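Local coordinates for protein YcaO (Methanopyrus kandleri, PDB 6CIB) that binds magnesium and adenine nucleotide and probably helps install thioamides in the backbone of ribosomally made peptides, an ATP-dependent reaction, at residues E164-D169 with E214-V219; R306-G311 with E318-R323; G353-V358 with G365-K370. One frame throughout, in Å; residues are numbered along the deposited sequence.

Contact 1 (E164-D169 with E214-V219); sequences EVVERD and EGVYVV
Val166, on the helix, and Val216, in segment 214-219, meet methyl to methyl: their CG1 atoms reach tip to tip at 3.8 Å. Both CG1 atoms lie opposite their own backbone N (chi1 176° in Val166, -178° in Val216), which swings these methyls out into the space between the two backbones. Val166 CG1 has a second neighbour in Val218 CG2, 4.1 Å away, the two side chains crossing at a slant. Val218 CG1 rests on the helix backbone itself, 4.0 Å from Glu167 CA, while Ala237 of the next strand and Ser170 also touch the Val218 side chain. Branched, purely apolar valine suits this interface, which is buried and holds no hydrogen bond between the segments: two methyls on a short stem fill the gap without burying a polar group. Cutting Val218 back to an alanine would remove both methyls and is likely to leave a gap against Glu167 CA, with Val166 CG1 keeping Val216 CG1 as its neighbour across the contact. Glu167 itself turns its polar end away from the valines. Its OE2 receives a weak, bent bond from Arg168 NE at 3.4 Å, and Arg168 NH2 makes a long ion pair with Glu164 OE2 at 3.9 Å, where the oxygen sits well out of the guanidinium plane and charge alone acts. Glu164 CG lies over one face of that guanidinium, toward its rim, while Glu164 OE1 takes the N-H of Gly147. Glu164 is a magnesium ligand in a structure of this protein, although no metal is bound to it here, and the side chain of Glu167 comes within about 6 Å of ADP. This is helix-on-sheet packing, an antiparallel sheet backing the helix 154-177 that lines the nucleotide site of a YcaO enzyme.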
loop_
_atom_site.group_PDB
_atom_site.type_symbol
_atom_site.label_atom_id
_atom_site.label_comp_id
_atom_site.label_asym_id
_atom_site.label_seq_id
_atom_site.Cartn_x
_atom_site.Cartn_y
_atom_site.Cartn_z
ATOM N N GLU A 164 -4.494 1.441 -0.364
ATOM C CA GLU A 164 -3.167 1.560 -0.975
ATOM C C GLU A 164 -3.198 2.319 -2.312
ATOM O O GLU A 164 -2.349 3.184 -2.559
ATOM C CB GLU A 164 -2.538 0.180 -1.147
ATOM C CG GLU A 164 -1.127 0.190 -1.699
ATOM C CD GLU A 164 -0.499 -1.180 -1.614
ATOM O OE1 GLU A 164 -0.543 -1.916 -2.619
ATOM O OE2 GLU A 164 -0.006 -1.533 -0.521
ATOM N N VAL A 165 -4.171 1.993 -3.158
ATOM C CA VAL A 165 -4.349 2.676 -4.453
ATOM C C VAL A 165 -4.626 4.184 -4.262
ATOM O O VAL A 165 -4.052 5.016 -4.974
ATOM C CB VAL A 165 -5.428 1.991 -5.348
ATOM C CG1 VAL A 165 -5.701 2.813 -6.609
ATOM C CG2 VAL A 165 -4.994 0.584 -5.761
ATOM N N VAL A 166 -5.478 4.528 -3.293
ATOM C CA VAL A 166 -5.766 5.936 -2.957
ATOM C C VAL A 166 -4.495 6.630 -2.458
ATOM O O VAL A 166 -4.185 7.747 -2.877
ATOM C CB VAL A 166 -6.917 6.061 -1.930
ATOM C CG1 VAL A 166 -7.145 7.512 -1.508
ATOM C CG2 VAL A 166 -8.196 5.483 -2.516
ATOM N N GLU A 167 -3.757 5.937 -1.593
ATOM C CA GLU A 167 -2.499 6.423 -1.033
ATOM C C GLU A 167 -1.492 6.811 -2.125
ATOM O O GLU A 167 -0.934 7.919 -2.103
ATOM C CB GLU A 167 -1.932 5.350 -0.102
ATOM C CG GLU A 167 -0.562 5.631 0.472
ATOM C CD GLU A 167 0.077 4.382 1.046
ATOM O OE1 GLU A 167 -0.448 3.844 2.045
ATOM O OE2 GLU A 167 1.107 3.943 0.503
ATOM N N ARG A 168 -1.284 5.912 -3.082
ATOM C CA ARG A 168 -0.338 6.166 -4.173
ATOM C C ARG A 168 -0.865 7.183 -5.185
ATOM O O ARG A 168 -0.078 7.873 -5.825
ATOM C CB ARG A 168 0.089 4.864 -4.860
ATOM C CG ARG A 168 0.529 3.780 -3.889
ATOM C CD ARG A 168 2.013 3.768 -3.629
ATOM N NE ARG A 168 2.357 2.959 -2.456
ATOM C CZ ARG A 168 2.433 1.627 -2.423
ATOM N NH1 ARG A 168 2.152 0.881 -3.496
ATOM N NH2 ARG A 168 2.768 1.031 -1.285
ATOM N N ASP A 169 -2.192 7.276 -5.318
ATOM C CA ASP A 169 -2.821 8.329 -6.132
ATOM C C ASP A 169 -2.499 9.718 -5.569
ATOM O O ASP A 169 -2.081 10.605 -6.328
ATOM C CB ASP A 169 -4.341 8.116 -6.267
ATOM C CG ASP A 169 -5.008 9.175 -7.149
ATOM O OD1 ASP A 169 -4.945 9.078 -8.394
ATOM O OD2 ASP A 169 -5.601 10.111 -6.582
ATOM N N GLU A 214 -13.177 11.304 -1.140
ATOM C CA GLU A 214 -13.794 11.855 0.058
ATOM C C GLU A 214 -14.027 10.803 1.133
ATOM O O GLU A 214 -14.449 9.685 0.837
ATOM C CB GLU A 214 -15.091 12.596 -0.252
ATOM C CG GLU A 214 -15.326 13.714 0.749
ATOM C CD GLU A 214 -16.685 14.338 0.622
ATOM O OE1 GLU A 214 -16.973 14.892 -0.456
ATOM O OE2 GLU A 214 -17.452 14.268 1.607
ATOM N N GLY A 215 -13.733 11.184 2.374
ATOM C CA GLY A 215 -13.787 10.273 3.508
ATOM C C GLY A 215 -12.491 9.517 3.766
ATOM O O GLY A 215 -12.373 8.857 4.797
ATOM N N VAL A 216 -11.534 9.596 2.835
ATOM C CA VAL A 216 -10.239 8.910 2.971
ATOM C C VAL A 216 -9.126 9.948 3.128
ATOM O O VAL A 216 -8.993 10.855 2.301
ATOM C CB VAL A 216 -9.920 7.972 1.774
ATOM C CG1 VAL A 216 -8.587 7.246 1.986
ATOM C CG2 VAL A 216 -11.027 6.955 1.570
ATOM N N TYR A 217 -8.345 9.806 4.194
ATOM C CA TYR A 217 -7.207 10.691 4.469
ATOM C C TYR A 217 -5.905 10.006 4.107
ATOM O O TYR A 217 -5.754 8.813 4.348
ATOM C CB TYR A 217 -7.204 11.118 5.944
ATOM C CG TYR A 217 -8.439 11.905 6.312
ATOM C CD1 TYR A 217 -8.535 13.272 6.008
ATOM C CD2 TYR A 217 -9.527 11.284 6.939
ATOM C CE1 TYR A 217 -9.672 14.001 6.326
ATOM C CE2 TYR A 217 -10.672 12.006 7.263
ATOM C CZ TYR A 217 -10.738 13.359 6.954
ATOM O OH TYR A 217 -11.863 14.081 7.271
ATOM N N VAL A 218 -4.982 10.761 3.512
ATOM C CA VAL A 218 -3.653 10.240 3.190
ATOM C C VAL A 218 -2.592 11.079 3.910
ATOM O O VAL A 218 -2.592 12.314 3.808
ATOM C CB VAL A 218 -3.387 10.173 1.663
ATOM C CG1 VAL A 218 -2.028 9.544 1.370
ATOM C CG2 VAL A 218 -4.483 9.381 0.946
ATOM N N VAL A 219 -1.717 10.394 4.653
ATOM C CA VAL A 219 -0.655 11.026 5.443
ATOM C C VAL A 219 0.710 10.570 4.927
ATOM O O VAL A 219 0.908 9.396 4.628
ATOM C CB VAL A 219 -0.811 10.731 6.966
ATOM C CG1 VAL A 219 0.378 11.225 7.788
ATOM C CG2 VAL A 219 -2.086 11.358 7.507
#

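Contact 2 (R306-G311 with E318-R323); sequences RVITTG and EELVER
Glu319 meets Ile308 in a van der Waals contact: carboxylate OE1 lies 3.5 Å from Ile308 CG2, the two side chains running antiparallel, side by side. The same oxygen accepts a hydrogen from water 1 at 2.7 Å, and that water gives another to Thr309 O at 2.9 Å. Glutamate suits the spot because its extended chain brings a strong acceptor close to the loop backbone, where one water spans the remaining distance. Leu320, next along, leaves the helix alongside the contact, and its branch then bends in to bring CD2 to 4.1 Å from Ile308 CD1. Its other neighbours, Ile159, Leu162 and Leu163 of helix 154-177, explain a branched apolar residue here, whereas Glu322 is exposed. One turn after Glu319, Arg323 returns to the loop. Its CG packs 3.9 Å from Ile308 CD1, and the bend at chi2 (-75°) folds the rest of the chain round toward Val307. There Val307 CG1 lies over one face of the guanidinium, 3.5 Å from Arg323 NH2, an aliphatic cover that does not block the N-H groups; NH1 forms a weak, long ion pair with Glu214. Ile308, buried, thus packs among the Glu319 carboxylate, Leu320 CD2 and the Arg323 CG methylene. Such packing marks an amphipathic helix, 313-325, with the loop leading into it folded back along its flank.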
loop_
_atom_site.group_PDB
_atom_site.type_symbol
_atom_site.label_atom_id
_atom_site.label_comp_id
_atom_site.label_asym_id
_atom_site.label_seq_id
_atom_site.Cartn_x
_atom_site.Cartn_y
_atom_site.Cartn_z
ATOM N N ARG A 306 -14.500 12.585 10.817
ATOM C CA ARG A 306 -14.655 11.159 10.529
ATOM C C ARG A 306 -15.919 10.979 9.702
ATOM O O ARG A 306 -17.024 10.965 10.243
ATOM C CB ARG A 306 -14.704 10.318 11.809
ATOM C CG ARG A 306 -13.332 10.003 12.387
ATOM C CD ARG A 306 -13.243 8.583 12.935
ATOM N NE ARG A 306 -13.168 7.576 11.871
ATOM C CZ ARG A 306 -13.134 6.256 12.068
ATOM N NH1 ARG A 306 -13.168 5.749 13.297
ATOM N NH2 ARG A 306 -13.069 5.432 11.027
ATOM N N VAL A 307 -15.742 10.876 8.385
ATOM C CA VAL A 307 -16.860 10.760 7.438
ATOM C C VAL A 307 -17.353 9.312 7.423
ATOM O O VAL A 307 -18.551 9.056 7.535
ATOM C CB VAL A 307 -16.474 11.234 6.006
ATOM C CG1 VAL A 307 -17.672 11.188 5.065
ATOM C CG2 VAL A 307 -15.884 12.639 6.023
ATOM N N ILE A 308 -16.407 8.384 7.291
ATOM C CA ILE A 308 -16.673 6.949 7.259
ATOM C C ILE A 308 -16.284 6.354 8.618
ATOM O O ILE A 308 -15.094 6.219 8.944
ATOM C CB ILE A 308 -15.927 6.263 6.078
ATOM C CG1 ILE A 308 -16.358 6.882 4.741
ATOM C CG2 ILE A 308 -16.173 4.759 6.075
ATOM C CD1 ILE A 308 -15.350 6.759 3.613
ATOM N N THR A 309 -17.297 6.052 9.425
ATOM C CA THR A 309 -17.091 5.422 10.728
ATOM C C THR A 309 -17.226 3.925 10.545
ATOM O O THR A 309 -17.997 3.445 9.705
ATOM C CB THR A 309 -18.070 5.918 11.819
ATOM O OG1 THR A 309 -19.420 5.719 11.386
ATOM C CG2 THR A 309 -17.843 7.391 12.138
ATOM N N THR A 310 -16.483 3.189 11.352
ATOM C CA THR A 310 -16.204 1.800 11.045
ATOM C C THR A 310 -16.999 0.830 11.910
ATOM O O THR A 310 -16.679 0.604 13.084
ATOM C CB THR A 310 -14.690 1.537 11.095
ATOM O OG1 THR A 310 -14.161 2.016 12.338
ATOM C CG2 THR A 310 -14.005 2.276 9.948
ATOM N N GLY A 311 -18.057 0.286 11.312
ATOM C CA GLY A 311 -18.880 -0.726 11.950
ATOM C C GLY A 311 -18.469 -2.109 11.494
ATOM O O GLY A 311 -17.614 -2.764 12.113
ATOM N N GLU A 318 -18.057 -1.536 1.099
ATOM C CA GLU A 318 -19.053 -0.888 0.249
ATOM C C GLU A 318 -18.858 0.636 0.207
ATOM O O GLU A 318 -18.777 1.220 -0.868
ATOM C CB GLU A 318 -20.458 -1.258 0.742
ATOM C CG GLU A 318 -21.606 -0.847 -0.172
ATOM C CD GLU A 318 -22.966 -0.995 0.500
ATOM O OE1 GLU A 318 -23.322 -2.126 0.914
ATOM O OE2 GLU A 318 -23.678 0.028 0.618
ATOM N N GLU A 319 -18.752 1.260 1.380
ATOM C CA GLU A 319 -18.577 2.713 1.480
ATOM C C GLU A 319 -17.280 3.222 0.847
ATOM O O GLU A 319 -17.295 4.236 0.147
ATOM C CB GLU A 319 -18.717 3.182 2.928
ATOM C CG GLU A 319 -20.159 3.114 3.434
ATOM C CD GLU A 319 -20.362 3.769 4.787
ATOM O OE1 GLU A 319 -19.558 4.646 5.172
ATOM O OE2 GLU A 319 -21.344 3.410 5.467
ATOM N N LEU A 320 -16.176 2.500 1.063
ATOM C CA LEU A 320 -14.903 2.838 0.419
ATOM C C LEU A 320 -14.977 2.734 -1.094
ATOM O O LEU A 320 -14.526 3.641 -1.787
ATOM C CB LEU A 320 -13.741 2.008 0.985
ATOM C CG LEU A 320 -13.292 2.385 2.401
ATOM C CD1 LEU A 320 -12.280 1.379 2.925
ATOM C CD2 LEU A 320 -12.737 3.800 2.471
ATOM N N VAL A 321 -15.576 1.650 -1.596
ATOM C CA VAL A 321 -15.748 1.435 -3.048
ATOM C C VAL A 321 -16.580 2.572 -3.676
ATOM O O VAL A 321 -16.213 3.125 -4.726
ATOM C CB VAL A 321 -16.363 0.046 -3.353
ATOM C CG1 VAL A 321 -16.839 -0.056 -4.800
ATOM C CG2 VAL A 321 -15.359 -1.065 -3.063
ATOM N N GLU A 322 -17.678 2.922 -3.009
ATOM C CA GLU A 322 -18.565 4.000 -3.456
ATOM C C GLU A 322 -17.811 5.327 -3.618
ATOM O O GLU A 322 -17.915 5.972 -4.668
ATOM C CB GLU A 322 -19.746 4.149 -2.492
ATOM C CG GLU A 322 -20.806 3.059 -2.639
ATOM C CD GLU A 322 -21.937 3.169 -1.622
ATOM O OE1 GLU A 322 -21.761 3.841 -0.580
ATOM O OE2 GLU A 322 -23.008 2.567 -1.858
ATOM N N ARG A 323 -17.021 5.689 -2.601
ATOM C CA ARG A 323 -16.252 6.941 -2.594
ATOM C C ARG A 323 -15.191 7.001 -3.686
ATOM O O ARG A 323 -15.014 8.040 -4.316
ATOM C CB ARG A 323 -15.630 7.216 -1.218
ATOM C CG ARG A 323 -16.632 7.364 -0.073
ATOM C CD ARG A 323 -17.368 8.698 -0.072
ATOM N NE ARG A 323 -18.323 8.782 1.034
ATOM C CZ ARG A 323 -18.847 9.914 1.512
ATOM N NH1 ARG A 323 -18.520 11.099 0.996
ATOM N NH2 ARG A 323 -19.707 9.860 2.523
HETATM O O HOH W 1 -19.826 4.860 7.879
#

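Contact 3 (G353-V358 with G365-K370); sequences GASEYV and GNMPEK
The flat amide of Asn366 lies with one face against Gly353, whose CA sits 3.8 Å from Asn366 CG, almost straight above it; at the amide's nitrogen end, ND2 is hydrogen-bonded to Gly328 O. The other flat group, the Tyr357 ring, packs edge-to-face with Tyr176 and hardly touches the facing segment. Together the two segments belong to an irregular loop after strand 346-351, two passes of which are joined by a backbone hydrogen bond, with another between Glu356 and Arg363 further in. In the first of these Asn366 N donates to Gly353 O at 2.8 Å, nearly straight (162° at the hydrogen). Glycine suits both sides of this closure. A CB on Gly353 would probably clash with Asn366 ND2, and one on Gly365 would probably strike the carbonyl oxygens of Gly353 and Ala354; Gly365 also has a positive phi, a region that favours glycine. The backbones can therefore come close, with Ser355 CA 4.3 Å from Gly365 CA. Asparagine fits beside them because its short side chain holds a flat face over Gly353 while its amide hydrogens remain available to Gly328. Ser355 is small and polar: OG bonds to Val364 O and takes a weak bond from Tyr357 N at 3.4 Å. Met367, present as selenomethionine, bends at both chi2 (63°) and chi3, which brings its methyl to Ser355, and its side chain settles against Ile173 and Tyr176 of helix 154-177. The loop is thus pinned to that helix by a mixture of polar and apolar contacts, and the curl ends in a van der Waals contact, with the terminal methyl, Met367 CE, 3.4 Å from Ser355 OG.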
loop_
_atom_site.group_PDB
_atom_site.type_symbol
_atom_site.label_atom_id
_atom_site.label_comp_id
_atom_site.label_asym_id
_atom_site.label_seq_id
_atom_site.Cartn_x
_atom_site.Cartn_y
_atom_site.Cartn_z
ATOM N N GLY A 353 -8.294 4.754 -13.568
ATOM C CA GLY A 353 -7.773 6.109 -13.771
ATOM C C GLY A 353 -7.111 6.735 -12.552
ATOM O O GLY A 353 -6.894 7.947 -12.535
ATOM N N ALA A 354 -6.799 5.928 -11.532
ATOM C CA ALA A 354 -5.989 6.405 -10.391
ATOM C C ALA A 354 -4.545 6.532 -10.834
ATOM O O ALA A 354 -4.069 5.728 -11.633
ATOM C CB ALA A 354 -6.096 5.467 -9.198
ATOM N N SER A 355 -3.855 7.552 -10.337
ATOM C CA SER A 355 -2.471 7.777 -10.746
ATOM C C SER A 355 -1.515 6.821 -10.045
ATOM O O SER A 355 -1.628 6.581 -8.842
ATOM C CB SER A 355 -2.039 9.209 -10.468
ATOM O OG SER A 355 -0.768 9.445 -11.060
ATOM N N GLU A 356 -0.583 6.279 -10.826
ATOM C CA GLU A 356 0.501 5.455 -10.313
ATOM C C GLU A 356 1.854 6.015 -10.780
ATOM O O GLU A 356 2.831 5.277 -10.944
ATOM C CB GLU A 356 0.290 3.982 -10.693
ATOM C CG GLU A 356 -0.943 3.353 -10.041
ATOM C CD GLU A 356 -1.224 1.932 -10.487
ATOM O OE1 GLU A 356 -0.949 1.579 -11.656
ATOM O OE2 GLU A 356 -1.759 1.159 -9.662
ATOM N N TYR A 357 1.888 7.341 -10.943
ATOM C CA TYR A 357 3.069 8.107 -11.364
ATOM C C TYR A 357 4.337 7.805 -10.555
ATOM O O TYR A 357 5.433 7.724 -11.129
ATOM C CB TYR A 357 2.754 9.613 -11.343
ATOM C CG TYR A 357 3.875 10.509 -11.832
ATOM C CD1 TYR A 357 4.153 10.632 -13.204
ATOM C CD2 TYR A 357 4.648 11.252 -10.928
ATOM C CE1 TYR A 357 5.178 11.459 -13.658
ATOM C CE2 TYR A 357 5.676 12.077 -11.371
ATOM C CZ TYR A 357 5.931 12.178 -12.737
ATOM O OH TYR A 357 6.945 12.989 -13.189
ATOM N N VAL A 358 4.178 7.633 -9.240
ATOM C CA VAL A 358 5.295 7.286 -8.333
ATOM C C VAL A 358 5.911 5.902 -8.602
ATOM O O VAL A 358 7.054 5.643 -8.215
ATOM C CB VAL A 358 4.922 7.422 -6.825
ATOM C CG1 VAL A 358 4.694 8.874 -6.451
ATOM C CG2 VAL A 358 3.710 6.576 -6.452
ATOM N N GLY A 365 -2.528 8.191 -15.164
ATOM C CA GLY A 365 -3.941 8.130 -14.778
ATOM C C GLY A 365 -4.687 9.407 -15.151
ATOM O O GLY A 365 -4.178 10.233 -15.916
ATOM N N ASN A 366 -5.894 9.567 -14.609
ATOM C CA ASN A 366 -6.703 10.764 -14.848
ATOM C C ASN A 366 -6.106 11.946 -14.102
ATOM O O ASN A 366 -6.143 11.994 -12.876
ATOM C CB ASN A 366 -8.162 10.531 -14.437
ATOM C CG ASN A 366 -8.847 9.477 -15.283
ATOM O OD1 ASN A 366 -8.355 9.093 -16.346
ATOM N ND2 ASN A 366 -9.995 9.005 -14.816
HETATM N N MSE A 367 -5.534 12.877 -14.856
HETATM C CA MSE A 367 -4.846 14.036 -14.291
HETATM C C MSE A 367 -5.537 15.299 -14.732
HETATM O O MSE A 367 -5.796 15.467 -15.926
HETATM C CB MSE A 367 -3.398 13.991 -14.780
HETATM C CG MSE A 367 -2.412 14.630 -13.809
HETATM SE SE MSE A 367 -2.388 13.637 -12.105
HETATM C CE MSE A 367 -0.759 12.574 -12.412
ATOM N N PRO A 368 -5.870 16.204 -13.779
ATOM C CA PRO A 368 -6.377 17.514 -14.204
ATOM C C PRO A 368 -5.239 18.412 -14.708
ATOM O O PRO A 368 -4.062 18.121 -14.461
ATOM C CB PRO A 368 -7.008 18.082 -12.929
ATOM C CG PRO A 368 -6.264 17.433 -11.813
ATOM C CD PRO A 368 -5.799 16.090 -12.308
ATOM N N GLU A 369 -5.597 19.479 -15.418
ATOM C CA GLU A 369 -4.629 20.449 -15.950
ATOM C C GLU A 369 -3.945 21.297 -14.858
ATOM O O GLU A 369 -2.800 21.724 -15.032
ATOM C CB GLU A 369 -5.279 21.323 -17.045
ATOM C CG GLU A 369 -6.317 22.358 -16.590
ATOM C CD GLU A 369 -7.665 21.765 -16.191
ATOM O OE1 GLU A 369 -8.626 21.885 -16.982
ATOM O OE2 GLU A 369 -7.769 21.187 -15.085
ATOM N N LYS A 370 -4.651 21.506 -13.741
ATOM C CA LYS A 370 -4.199 22.339 -12.614
ATOM C C LYS A 370 -4.124 21.520 -11.304
ATOM O O LYS A 370 -4.903 20.572 -11.136
ATOM C CB LYS A 370 -5.156 23.531 -12.446
ATOM C CG LYS A 370 -4.549 24.766 -11.793
ATOM C CD LYS A 370 -5.508 25.945 -11.795
ATOM C CE LYS A 370 -4.859 27.171 -11.174
ATOM N NZ LYS A 370 -5.788 28.334 -11.137
#

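In the fold
Along the chain the three contacts follow one another in series, each closing before the next opens, yet they gather round helix 154-177. Contact 1 is the most central, about 10 Å from the chain centre, with contacts 2 and 3 each 13 Å from it, centre to centre. Contact 2 joins it where Val216 packs on Leu320 and Gly215 on Val307; contact 3 joins it through a probable hydrogen bond from Ser355 N to Asp169 OD1 and through Val165 on Ala354. Contacts 2 and 3 do not meet, their nearest atoms being about 10 Å apart. The helix carrying Glu156 and Gln160 of the ADP site is thus built into the core by sheet, helix and loop from later in the chain.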